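Local structure of XC6422 protein (Xanthomonas campestris, 2FUK) at residues V58-R63 against D203-L208; P191-S194 against R199-I202; P134-S139 against R213-A218; T39-H44 against R98-W103. The protein is a small, lidless serine hydrolase of the alpha/beta-hydrolase fold that probably cleaves its substrate through a nucleophilic serine. All coordinates share one frame; numbering follows the deposited sequence.

Interaction 1: V58-R63 against D203-L208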
loop_
_atom_site.group_PDB
_atom_site.type_symbol
_atom_site.label_atom_id
_atom_site.label_comp_id
_atom_site.label_asym_id
_atom_site.label_seq_id
_atom_site.Cartn_x
_atom_site.Cartn_y
_atom_site.Cartn_z
ATOM N N VAL A 58 -0.461 14.129 1.712
ATOM C CA VAL A 58 -1.910 14.075 1.842
ATOM C C VAL A 58 -2.477 12.813 1.193
ATOM O O VAL A 58 -3.313 12.132 1.790
ATOM C CB VAL A 58 -2.572 15.314 1.189
ATOM C CG1 VAL A 58 -4.081 15.124 1.099
ATOM C CG2 VAL A 58 -2.249 16.557 2.004
ATOM N N THR A 59 -2.032 12.498 -0.021
ATOM C CA THR A 59 -2.558 11.313 -0.689
ATOM C C THR A 59 -2.086 9.999 -0.080
ATOM O O THR A 59 -2.800 9.007 -0.161
ATOM C CB THR A 59 -2.264 11.321 -2.207
ATOM O OG1 THR A 59 -0.856 11.402 -2.441
ATOM C CG2 THR A 59 -2.965 12.505 -2.862
ATOM N N MET A 60 -0.901 9.973 0.529
ATOM C CA MET A 60 -0.458 8.728 1.154
ATOM C C MET A 60 -1.229 8.543 2.456
ATOM O O MET A 60 -1.513 7.419 2.856
ATOM C CB MET A 60 1.046 8.723 1.435
ATOM C CG MET A 60 1.518 7.449 2.142
ATOM S SD MET A 60 1.096 5.897 1.240
ATOM C CE MET A 60 2.758 5.194 0.968
ATOM N N ALA A 61 -1.564 9.647 3.118
ATOM C CA ALA A 61 -2.330 9.553 4.352
ATOM C C ALA A 61 -3.702 9.017 3.974
ATOM O O ALA A 61 -4.278 8.198 4.688
ATOM C CB ALA A 61 -2.464 10.931 5.012
ATOM N N ALA A 62 -4.217 9.480 2.839
ATOM C CA ALA A 62 -5.524 9.039 2.374
ATOM C C ALA A 62 -5.486 7.554 2.039
ATOM O O ALA A 62 -6.390 6.808 2.402
ATOM C CB ALA A 62 -5.951 9.850 1.145
ATOM N N ARG A 63 -4.426 7.131 1.358
ATOM C CA ARG A 63 -4.274 5.736 0.967
ATOM C C ARG A 63 -4.160 4.839 2.189
ATOM O O ARG A 63 -4.711 3.742 2.215
ATOM C CB ARG A 63 -3.029 5.565 0.098
ATOM C CG ARG A 63 -2.912 4.191 -0.545
ATOM C CD ARG A 63 -1.667 4.119 -1.403
ATOM N NE ARG A 63 -1.556 5.256 -2.315
ATOM C CZ ARG A 63 -0.475 5.516 -3.043
ATOM N NH1 ARG A 63 0.578 4.713 -2.961
ATOM N NH2 ARG A 63 -0.440 6.577 -3.841
ATOM N N ASP A 203 6.919 4.446 5.216
ATOM C CA ASP A 203 7.086 4.388 6.662
ATOM C C ASP A 203 5.955 5.173 7.311
ATOM O O ASP A 203 5.463 4.803 8.375
ATOM C CB ASP A 203 8.417 5.001 7.091
ATOM C CG ASP A 203 9.605 4.297 6.485
ATOM O OD1 ASP A 203 9.823 4.436 5.259
ATOM O OD2 ASP A 203 10.319 3.607 7.239
ATOM N N LEU A 204 5.570 6.277 6.675
ATOM C CA LEU A 204 4.487 7.111 7.175
ATOM C C LEU A 204 3.198 6.291 7.167
ATOM O O LEU A 204 2.416 6.326 8.117
ATOM C CB LEU A 204 4.334 8.355 6.292
ATOM C CG LEU A 204 3.082 9.208 6.520
ATOM C CD1 LEU A 204 3.096 9.805 7.924
ATOM C CD2 LEU A 204 3.017 10.306 5.455
ATOM N N ARG A 205 2.984 5.556 6.082
ATOM C CA ARG A 205 1.801 4.711 5.948
ATOM C C ARG A 205 1.736 3.730 7.117
ATOM O O ARG A 205 0.692 3.563 7.739
ATOM C CB ARG A 205 1.860 3.925 4.631
ATOM C CG ARG A 205 0.619 3.088 4.336
ATOM C CD ARG A 205 0.895 2.099 3.216
ATOM N NE ARG A 205 1.830 1.067 3.652
ATOM C CZ ARG A 205 2.444 0.208 2.840
ATOM N NH1 ARG A 205 3.271 -0.697 3.347
ATOM N NH2 ARG A 205 2.246 0.259 1.528
ATOM N N GLY A 206 2.860 3.078 7.406
ATOM C CA GLY A 206 2.898 2.120 8.495
ATOM C C GLY A 206 2.607 2.730 9.853
ATOM O O GLY A 206 1.885 2.149 10.665
ATOM N N ALA A 207 3.173 3.907 10.103
ATOM C CA ALA A 207 2.974 4.584 11.374
ATOM C C ALA A 207 1.510 4.945 11.572
ATOM O O ALA A 207 0.978 4.816 12.673
ATOM C CB ALA A 207 3.835 5.838 11.444
ATOM N N LEU A 208 0.865 5.403 10.505
ATOM C CA LEU A 208 -0.539 5.794 10.568
ATOM C C LEU A 208 -1.427 4.588 10.824
ATOM O O LEU A 208 -2.297 4.612 11.693
ATOM C CB LEU A 208 -0.967 6.457 9.254
ATOM C CG LEU A 208 -0.476 7.872 8.936
ATOM C CD1 LEU A 208 -0.743 8.182 7.465
ATOM C CD2 LEU A 208 -1.187 8.884 9.834
#
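M60 reaches from one helix to the next and meets the root of R205. Its CB starts toward helix 201-212, with CG anti to the backbone N (chi1 178°). A bend at chi2 then turns SD to within 4.0 Å of R205 CB. A second bend at chi3 sets M60 CE on the same carbon, R205 CB, also at 4.0 Å. Next to M60, A61 is met by L208, about one turn beyond R205: L208 CD1 sits 3.8 Å from A61 CA and 4.1 Å from A61 CB. In the alpha/beta-hydrolase fold these two helices, 56-66 and 201-212, lie side by side on one face of the central sheet. A62 touches V72 and R74 of strand 71-75, whereas L204 and L208 rest on I161 of strand 158-163. No hydrogen bond links the two segments. The guanidinium groups are kept apart, R63 NH1 to R205 NH2 being 6.5 Å, and each has an acid of the second subunit as salt-bridge partner: E30 for R63 and E67 for R205, at an interface where the two copies of R205 also come close.

Interaction 2: P191-S194 against R199-I202; sequences PDTS and RKLI
K200 lays its aliphatic chain across T193, so that the lysine methylenes overlap both branches of the threonine. Its CB faces T193 CG2 at 4.1 Å; CG lies 3.7 Å from T193 OG1, and CD follows at 3.8 Å from the same oxygen. The bend at chi2 (-75°) steers the outer chain past the hydroxyl toward the carbonyl of P191, where K200 NZ halts 3.9 Å from P191 O, a polar approach too long for a hydrogen bond. That carbonyl already has a partner within its own turn: T193 OG1 donates to P191 O at 3.0 Å, coming from well above the carbonyl plane (56° out of it). The same hydroxyl has a second, weak bond to M190 O. The two segments frame the loop between strand 186-190 and helix 201-212, the place where an alpha/beta-hydrolase carries its catalytic histidine; H195, directly after S194, is probably that residue, with S119 and D166 as likely partners. T193 also joins A165, the neighbour of D166, through backbone hydrogen bonds, tying the base of the histidine loop to the loop of the probable acid. At the other end K200 occupies the N-cap position of helix 201-212, and within the loop S194 OG is hydrogen-bonded to H198 N. The side toward D192 is polar and looser: D192, with a left-handed backbone conformation, is exposed, and its OD2 stays 6.0 Å from K200 NZ, so any attraction is probably weak.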
loop_
_atom_site.group_PDB
_atom_site.type_symbol
_atom_site.label_atom_id
_atom_site.label_comp_id
_atom_site.label_asym_id
_atom_site.label_seq_id
_atom_site.Cartn_x
_atom_site.Cartn_y
_atom_site.Cartn_z
ATOM N N PRO A 191 12.661 8.842 12.789
ATOM C CA PRO A 191 14.045 9.291 12.653
ATOM C C PRO A 191 14.455 9.657 11.231
ATOM O O PRO A 191 13.969 9.074 10.266
ATOM C CB PRO A 191 14.840 8.112 13.210
ATOM C CG PRO A 191 14.003 6.949 12.861
ATOM C CD PRO A 191 12.601 7.430 13.198
ATOM N N ASP A 192 15.354 10.633 11.135
ATOM C CA ASP A 192 15.909 11.122 9.876
ATOM C C ASP A 192 14.863 11.370 8.803
ATOM O O ASP A 192 15.114 11.167 7.609
ATOM C CB ASP A 192 16.958 10.136 9.357
ATOM C CG ASP A 192 18.005 9.793 10.407
ATOM O OD1 ASP A 192 18.479 10.711 11.115
ATOM O OD2 ASP A 192 18.363 8.606 10.520
ATOM N N THR A 193 13.697 11.838 9.228
ATOM C CA THR A 193 12.601 12.098 8.311
ATOM C C THR A 193 12.343 13.588 8.139
ATOM O O THR A 193 12.197 14.324 9.120
ATOM C CB THR A 193 11.329 11.401 8.807
ATOM O OG1 THR A 193 11.555 9.986 8.830
ATOM C CG2 THR A 193 10.144 11.716 7.903
ATOM N N SER A 194 12.299 14.024 6.880
ATOM C CA SER A 194 12.072 15.426 6.553
ATOM C C SER A 194 10.603 15.841 6.648
ATOM O O SER A 194 9.712 15.012 6.854
ATOM C CB SER A 194 12.605 15.733 5.151
ATOM O OG SER A 194 11.897 15.017 4.151
ATOM N N ARG A 199 11.101 9.960 0.655
ATOM C CA ARG A 199 11.521 8.560 0.653
ATOM C C ARG A 199 11.172 7.875 1.974
ATOM O O ARG A 199 11.822 6.919 2.404
ATOM C CB ARG A 199 13.021 8.472 0.355
ATOM C CG ARG A 199 13.403 9.025 -1.024
ATOM C CD ARG A 199 12.765 8.218 -2.154
ATOM N NE ARG A 199 13.119 8.695 -3.491
ATOM C CZ ARG A 199 12.507 9.688 -4.138
ATOM N NH1 ARG A 199 12.916 10.037 -5.354
ATOM N NH2 ARG A 199 11.493 10.336 -3.579
ATOM N N LYS A 200 10.124 8.376 2.616
ATOM C CA LYS A 200 9.663 7.825 3.882
ATOM C C LYS A 200 8.143 7.695 3.884
ATOM O O LYS A 200 7.546 7.472 4.934
ATOM C CB LYS A 200 10.089 8.729 5.043
ATOM C CG LYS A 200 11.561 8.661 5.396
ATOM C CD LYS A 200 11.888 7.382 6.144
ATOM C CE LYS A 200 13.335 7.419 6.616
ATOM N NZ LYS A 200 13.679 6.292 7.522
ATOM N N LEU A 201 7.519 7.821 2.716
ATOM C CA LEU A 201 6.062 7.736 2.626
ATOM C C LEU A 201 5.514 6.369 3.034
ATOM O O LEU A 201 4.421 6.271 3.601
ATOM C CB LEU A 201 5.598 8.079 1.206
ATOM C CG LEU A 201 5.820 9.521 0.730
ATOM C CD1 LEU A 201 5.402 9.638 -0.723
ATOM C CD2 LEU A 201 5.023 10.488 1.581
ATOM N N ILE A 202 6.260 5.312 2.735
ATOM C CA ILE A 202 5.819 3.973 3.100
ATOM C C ILE A 202 5.905 3.823 4.619
ATOM O O ILE A 202 5.064 3.163 5.242
ATOM C CB ILE A 202 6.690 2.901 2.413
ATOM C CG1 ILE A 202 6.133 1.511 2.702
ATOM C CG2 ILE A 202 8.137 3.006 2.900
ATOM C CD1 ILE A 202 6.826 0.422 1.912
#

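Interaction 3: P134-S139 against R213-A218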
loop_
_atom_site.group_PDB
_atom_site.type_symbol
_atom_site.label_atom_id
_atom_site.label_comp_id
_atom_site.label_asym_id
_atom_site.label_seq_id
_atom_site.Cartn_x
_atom_site.Cartn_y
_atom_site.Cartn_z
ATOM N N PRO A 134 -14.661 15.037 16.067
ATOM C CA PRO A 134 -14.283 13.821 15.342
ATOM C C PRO A 134 -14.035 12.666 16.319
ATOM O O PRO A 134 -13.714 12.887 17.490
ATOM C CB PRO A 134 -13.014 14.242 14.616
ATOM C CG PRO A 134 -12.392 15.217 15.596
ATOM C CD PRO A 134 -13.595 16.049 15.987
ATOM N N GLN A 135 -14.187 11.440 15.836
ATOM C CA GLN A 135 -13.966 10.263 16.666
ATOM C C GLN A 135 -12.463 10.042 16.803
ATOM O O GLN A 135 -11.981 9.590 17.843
ATOM C CB GLN A 135 -14.649 9.044 16.027
ATOM C CG GLN A 135 -14.304 7.689 16.645
ATOM C CD GLN A 135 -15.220 6.575 16.140
ATOM O OE1 GLN A 135 -16.181 6.178 16.822
ATOM N NE2 GLN A 135 -14.939 6.078 14.934
ATOM N N VAL A 136 -11.734 10.373 15.740
ATOM C CA VAL A 136 -10.284 10.241 15.702
ATOM C C VAL A 136 -9.683 11.457 15.005
ATOM O O VAL A 136 -10.238 11.948 14.018
ATOM C CB VAL A 136 -9.845 8.978 14.914
ATOM C CG1 VAL A 136 -8.353 9.061 14.563
ATOM C CG2 VAL A 136 -10.111 7.732 15.731
ATOM N N LEU A 137 -8.561 11.944 15.530
ATOM C CA LEU A 137 -7.855 13.076 14.933
ATOM C C LEU A 137 -6.422 12.641 14.654
ATOM O O LEU A 137 -5.783 12.041 15.514
ATOM C CB LEU A 137 -7.828 14.274 15.880
ATOM C CG LEU A 137 -7.057 15.504 15.381
ATOM C CD1 LEU A 137 -7.760 16.110 14.170
ATOM C CD2 LEU A 137 -6.960 16.529 16.501
ATOM N N ILE A 138 -5.926 12.931 13.454
ATOM C CA ILE A 138 -4.556 12.577 13.099
ATOM C C ILE A 138 -3.830 13.845 12.684
ATOM O O ILE A 138 -4.280 14.553 11.784
ATOM C CB ILE A 138 -4.520 11.576 11.931
ATOM C CG1 ILE A 138 -5.228 10.285 12.337
ATOM C CG2 ILE A 138 -3.080 11.287 11.536
ATOM C CD1 ILE A 138 -5.619 9.423 11.161
ATOM N N SER A 139 -2.719 14.138 13.356
ATOM C CA SER A 139 -1.935 15.330 13.051
ATOM C C SER A 139 -0.556 14.937 12.555
ATOM O O SER A 139 0.216 14.341 13.293
ATOM C CB SER A 139 -1.772 16.202 14.301
ATOM O OG SER A 139 -3.025 16.494 14.886
ATOM N N ARG A 213 -4.974 1.550 14.223
ATOM C CA ARG A 213 -5.503 0.182 14.202
ATOM C C ARG A 213 -6.559 -0.146 15.255
ATOM O O ARG A 213 -7.652 -0.628 14.934
ATOM C CB ARG A 213 -4.357 -0.816 14.353
ATOM C CG ARG A 213 -4.811 -2.253 14.546
ATOM C CD ARG A 213 -5.355 -2.807 13.255
ATOM N NE ARG A 213 -4.318 -2.906 12.235
ATOM C CZ ARG A 213 -4.557 -3.087 10.940
ATOM N NH1 ARG A 213 -3.547 -3.170 10.087
ATOM N NH2 ARG A 213 -5.806 -3.157 10.493
ATOM N N ARG A 214 -6.223 0.100 16.516
ATOM C CA ARG A 214 -7.127 -0.209 17.611
ATOM C C ARG A 214 -8.331 0.716 17.747
ATOM O O ARG A 214 -9.206 0.480 18.583
ATOM C CB ARG A 214 -6.344 -0.263 18.925
ATOM C CG ARG A 214 -5.524 -1.542 19.063
ATOM C CD ARG A 214 -4.515 -1.455 20.199
ATOM N NE ARG A 214 -3.757 -2.693 20.356
ATOM C CZ ARG A 214 -4.240 -3.808 20.901
ATOM N NH1 ARG A 214 -3.469 -4.888 21.002
ATOM N NH2 ARG A 214 -5.487 -3.850 21.349
ATOM N N TRP A 215 -8.388 1.768 16.938
ATOM C CA TRP A 215 -9.527 2.672 17.010
ATOM C C TRP A 215 -10.538 2.365 15.910
ATOM O O TRP A 215 -11.566 3.027 15.803
ATOM C CB TRP A 215 -9.084 4.136 16.916
ATOM C CG TRP A 215 -8.121 4.542 17.992
ATOM C CD1 TRP A 215 -8.007 4.002 19.245
ATOM C CD2 TRP A 215 -7.133 5.578 17.911
ATOM N NE1 TRP A 215 -7.005 4.635 19.945
ATOM C CE2 TRP A 215 -6.453 5.607 19.150
ATOM C CE3 TRP A 215 -6.756 6.485 16.911
ATOM C CZ2 TRP A 215 -5.413 6.511 19.413
ATOM C CZ3 TRP A 215 -5.725 7.381 17.175
ATOM C CH2 TRP A 215 -5.066 7.386 18.413
ATOM N N LEU A 216 -10.244 1.364 15.088
ATOM C CA LEU A 216 -11.173 0.998 14.030
ATOM C C LEU A 216 -12.430 0.440 14.688
ATOM O O LEU A 216 -12.357 -0.496 15.486
ATOM C CB LEU A 216 -10.546 -0.049 13.108
ATOM C CG LEU A 216 -9.340 0.462 12.317
ATOM C CD1 LEU A 216 -8.711 -0.679 11.524
ATOM C CD2 LEU A 216 -9.785 1.586 11.392
ATOM N N PRO A 217 -13.600 1.019 14.377
ATOM C CA PRO A 217 -14.838 0.518 14.988
ATOM C C PRO A 217 -15.201 -0.919 14.604
ATOM O O PRO A 217 -15.832 -1.627 15.391
ATOM C CB PRO A 217 -15.885 1.552 14.557
ATOM C CG PRO A 217 -15.328 2.109 13.284
ATOM C CD PRO A 217 -13.859 2.214 13.554
ATOM N N ALA A 218 -14.798 -1.351 13.412
ATOM C CA ALA A 218 -15.083 -2.711 12.953
ATOM C C ALA A 218 -13.811 -3.555 12.880
ATOM O O ALA A 218 -12.724 -3.042 12.646
ATOM C CB ALA A 218 -15.768 -2.674 11.591
#
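V136 and W215 form the tight part of this contact, with both valine methyls drawn up to one corner of the indole. CG1 and CG2 of V136 each lie 3.8 Å from W215 CE3, so that this ring carbon sits against the fork of the side chain. CG1 reaches on to W215 CZ3 at 4.1 Å, while CG2 also packs on W215 CB at 3.9 Å. CG2 comes at the ring obliquely. The arrangement depends on the valine torsion, chi1 165°, which spreads the two methyls toward the tryptophan, and on W215 holding its CG beside the backbone N (chi1 -59°), which turns the benzene half of the indole toward V136. Buried V136 is further enclosed by W114 of strand 112-118 and by Q157, which also touches W215. The rest of the contact is loose. There Q135, next to V136, extends its side chain to the exposed ring of P217, the two meeting only near the outer limit of van der Waals contact and toward solvent. The contact joins an inner strand of the alpha/beta-hydrolase sheet to the segment following helix 201-212; I138 packs on V212 of that helix, whereas L137 turns to the other face, against helix 120-132. Neither a hydrogen bond nor a salt bridge crosses between the segments, which suggests that this part of the C-terminal tail is held against the strand largely by van der Waals contact and the burial of hydrocarbon.

Interaction 4: T39-H44 against R98-W103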
loop_
_atom_site.group_PDB
_atom_site.type_symbol
_atom_site.label_atom_id
_atom_site.label_comp_id
_atom_site.label_asym_id
_atom_site.label_seq_id
_atom_site.Cartn_x
_atom_site.Cartn_y
_atom_site.Cartn_z
ATOM N N THR A 39 -15.775 7.741 7.707
ATOM C CA THR A 39 -15.385 8.584 6.580
ATOM C C THR A 39 -14.391 9.554 7.199
ATOM O O THR A 39 -14.653 10.122 8.263
ATOM C CB THR A 39 -16.564 9.386 5.982
ATOM O OG1 THR A 39 -17.493 8.495 5.352
ATOM C CG2 THR A 39 -16.056 10.363 4.919
ATOM N N ALA A 40 -13.240 9.713 6.556
ATOM C CA ALA A 40 -12.210 10.608 7.056
ATOM C C ALA A 40 -11.964 11.740 6.075
ATOM O O ALA A 40 -12.079 11.555 4.864
ATOM C CB ALA A 40 -10.916 9.835 7.279
ATOM N N ILE A 41 -11.652 12.918 6.606
ATOM C CA ILE A 41 -11.342 14.077 5.776
ATOM C C ILE A 41 -9.879 14.394 6.047
ATOM O O ILE A 41 -9.461 14.452 7.202
ATOM C CB ILE A 41 -12.196 15.309 6.158
ATOM C CG1 ILE A 41 -13.677 15.001 5.949
ATOM C CG2 ILE A 41 -11.809 16.506 5.280
ATOM C CD1 ILE A 41 -14.605 16.080 6.472
ATOM N N VAL A 42 -9.105 14.585 4.982
ATOM C CA VAL A 42 -7.680 14.886 5.101
ATOM C C VAL A 42 -7.404 16.299 4.592
ATOM O O VAL A 42 -7.700 16.614 3.438
ATOM C CB VAL A 42 -6.832 13.877 4.283
ATOM C CG1 VAL A 42 -5.348 14.184 4.447
ATOM C CG2 VAL A 42 -7.135 12.454 4.737
ATOM N N CYS A 43 -6.834 17.140 5.455
ATOM C CA CYS A 43 -6.534 18.534 5.117
ATOM C C CYS A 43 -5.090 18.725 4.651
ATOM O O CYS A 43 -4.164 18.137 5.214
ATOM C CB CYS A 43 -6.811 19.433 6.324
ATOM S SG CYS A 43 -8.528 19.367 6.940
ATOM N N HIS A 44 -4.911 19.577 3.642
ATOM C CA HIS A 44 -3.596 19.825 3.058
ATOM C C HIS A 44 -2.772 20.951 3.700
ATOM O O HIS A 44 -3.285 21.757 4.480
ATOM C CB HIS A 44 -3.746 20.068 1.542
ATOM C CG HIS A 44 -4.349 21.392 1.186
ATOM N ND1 HIS A 44 -5.593 21.520 0.605
ATOM C CD2 HIS A 44 -3.860 22.648 1.304
ATOM C CE1 HIS A 44 -5.841 22.800 0.382
ATOM N NE2 HIS A 44 -4.805 23.505 0.798
ATOM N N ARG A 98 -15.554 22.782 7.973
ATOM C CA ARG A 98 -16.876 22.512 8.536
ATOM C C ARG A 98 -17.895 22.195 7.447
ATOM O O ARG A 98 -18.748 21.331 7.629
ATOM C CB ARG A 98 -17.384 23.695 9.377
ATOM C CG ARG A 98 -18.804 23.463 9.927
ATOM C CD ARG A 98 -19.058 24.136 11.271
ATOM N NE ARG A 98 -19.239 25.585 11.190
ATOM C CZ ARG A 98 -20.299 26.177 10.644
ATOM N NH1 ARG A 98 -21.275 25.445 10.120
ATOM N NH2 ARG A 98 -20.394 27.499 10.645
ATOM N N ALA A 99 -17.817 22.904 6.324
ATOM C CA ALA A 99 -18.750 22.673 5.226
ATOM C C ALA A 99 -18.595 21.255 4.687
ATOM O O ALA A 99 -19.579 20.587 4.362
ATOM C CB ALA A 99 -18.501 23.685 4.112
ATOM N N VAL A 100 -17.349 20.802 4.592
ATOM C CA VAL A 100 -17.081 19.464 4.101
ATOM C C VAL A 100 -17.572 18.450 5.132
ATOM O O VAL A 100 -18.234 17.474 4.787
ATOM C CB VAL A 100 -15.568 19.267 3.830
ATOM C CG1 VAL A 100 -15.307 17.864 3.279
ATOM C CG2 VAL A 100 -15.084 20.317 2.831
ATOM N N ALA A 101 -17.260 18.693 6.401
ATOM C CA ALA A 101 -17.675 17.788 7.464
ATOM C C ALA A 101 -19.194 17.659 7.542
ATOM O O ALA A 101 -19.725 16.561 7.731
ATOM C CB ALA A 101 -17.126 18.275 8.809
ATOM N N GLU A 102 -19.900 18.777 7.406
ATOM C CA GLU A 102 -21.356 18.747 7.482
ATOM C C GLU A 102 -21.977 18.021 6.291
ATOM O O GLU A 102 -23.023 17.384 6.424
ATOM C CB GLU A 102 -21.915 20.172 7.607
ATOM C CG GLU A 102 -21.532 20.845 8.928
ATOM C CD GLU A 102 -22.172 22.210 9.136
ATOM O OE1 GLU A 102 -22.635 22.824 8.152
ATOM O OE2 GLU A 102 -22.205 22.672 10.300
ATOM N N TRP A 103 -21.335 18.120 5.130
ATOM C CA TRP A 103 -21.827 17.436 3.933
ATOM C C TRP A 103 -21.625 15.927 4.123
ATOM O O TRP A 103 -22.495 15.120 3.799
ATOM C CB TRP A 103 -21.068 17.929 2.693
ATOM C CG TRP A 103 -21.366 17.153 1.433
ATOM C CD1 TRP A 103 -22.532 17.151 0.719
ATOM C CD2 TRP A 103 -20.485 16.245 0.766
ATOM N NE1 TRP A 103 -22.431 16.294 -0.348
ATOM C CE2 TRP A 103 -21.185 15.724 -0.344
ATOM C CE3 TRP A 103 -19.172 15.819 0.999
ATOM C CZ2 TRP A 103 -20.613 14.796 -1.223
ATOM C CZ3 TRP A 103 -18.604 14.895 0.126
ATOM C CH2 TRP A 103 -19.326 14.395 -0.972
#
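I41 meets V100 and A101 on the inner side of helix 92-107, while the flat groups are used elsewhere. The helix is the connection of a beta-alpha-beta crossover of the alpha/beta-hydrolase fold: it joins strand 71-75 to the parallel strand 112-118, and strand 38-43, lying between those two in the sheet, passes beneath it. On the outer side the R98 guanidinium has the carboxylate of E102, one turn on, at its edge and in its plane: NH1 bonds to E102 OE2 at 2.9 Å, a salt bridge bent to 147° at the hydrogen and entering from above the carboxylate plane. The W103 indole meets the ring of F6, its NE1 bonded to P4 O, and the imidazole of H44 stacks edge-to-face with F77. I41 bridges the gap from the middle strand to segment 98-103, CB toward the helix and the chain extended at chi2 (172°); T39 on V104 and C43 on L97 also touch the helix. The isoleucine's terminal methyl does all the work across the contact: CD1 lies 3.7 Å from V100 CG1, 3.7 Å from A101 CA, and 4.1 Å from A101 CB.

In the fold
From the N terminus, strand 38-43 opens interaction 4, which closes when helix 92-107 returns over it. Interaction 1 has by then opened on helix 56-66, so it crosses interaction 4, and it closes only at helix 201-212. Interaction 3 opens on strand 136-140 and closes in the tail beyond that helix, crossing interaction 1. The short loop of interaction 2 falls within the spans of both 1 and 3, and follows 4 in series. Contacts join them in space: V58 packs on V42 and H44, L208 on I138, and M60 on L201. Interaction 1 pairs two helices on one face of the sheet, interaction 3 holds the tail to that face, and interaction 4 holds helix 92-107 to the other.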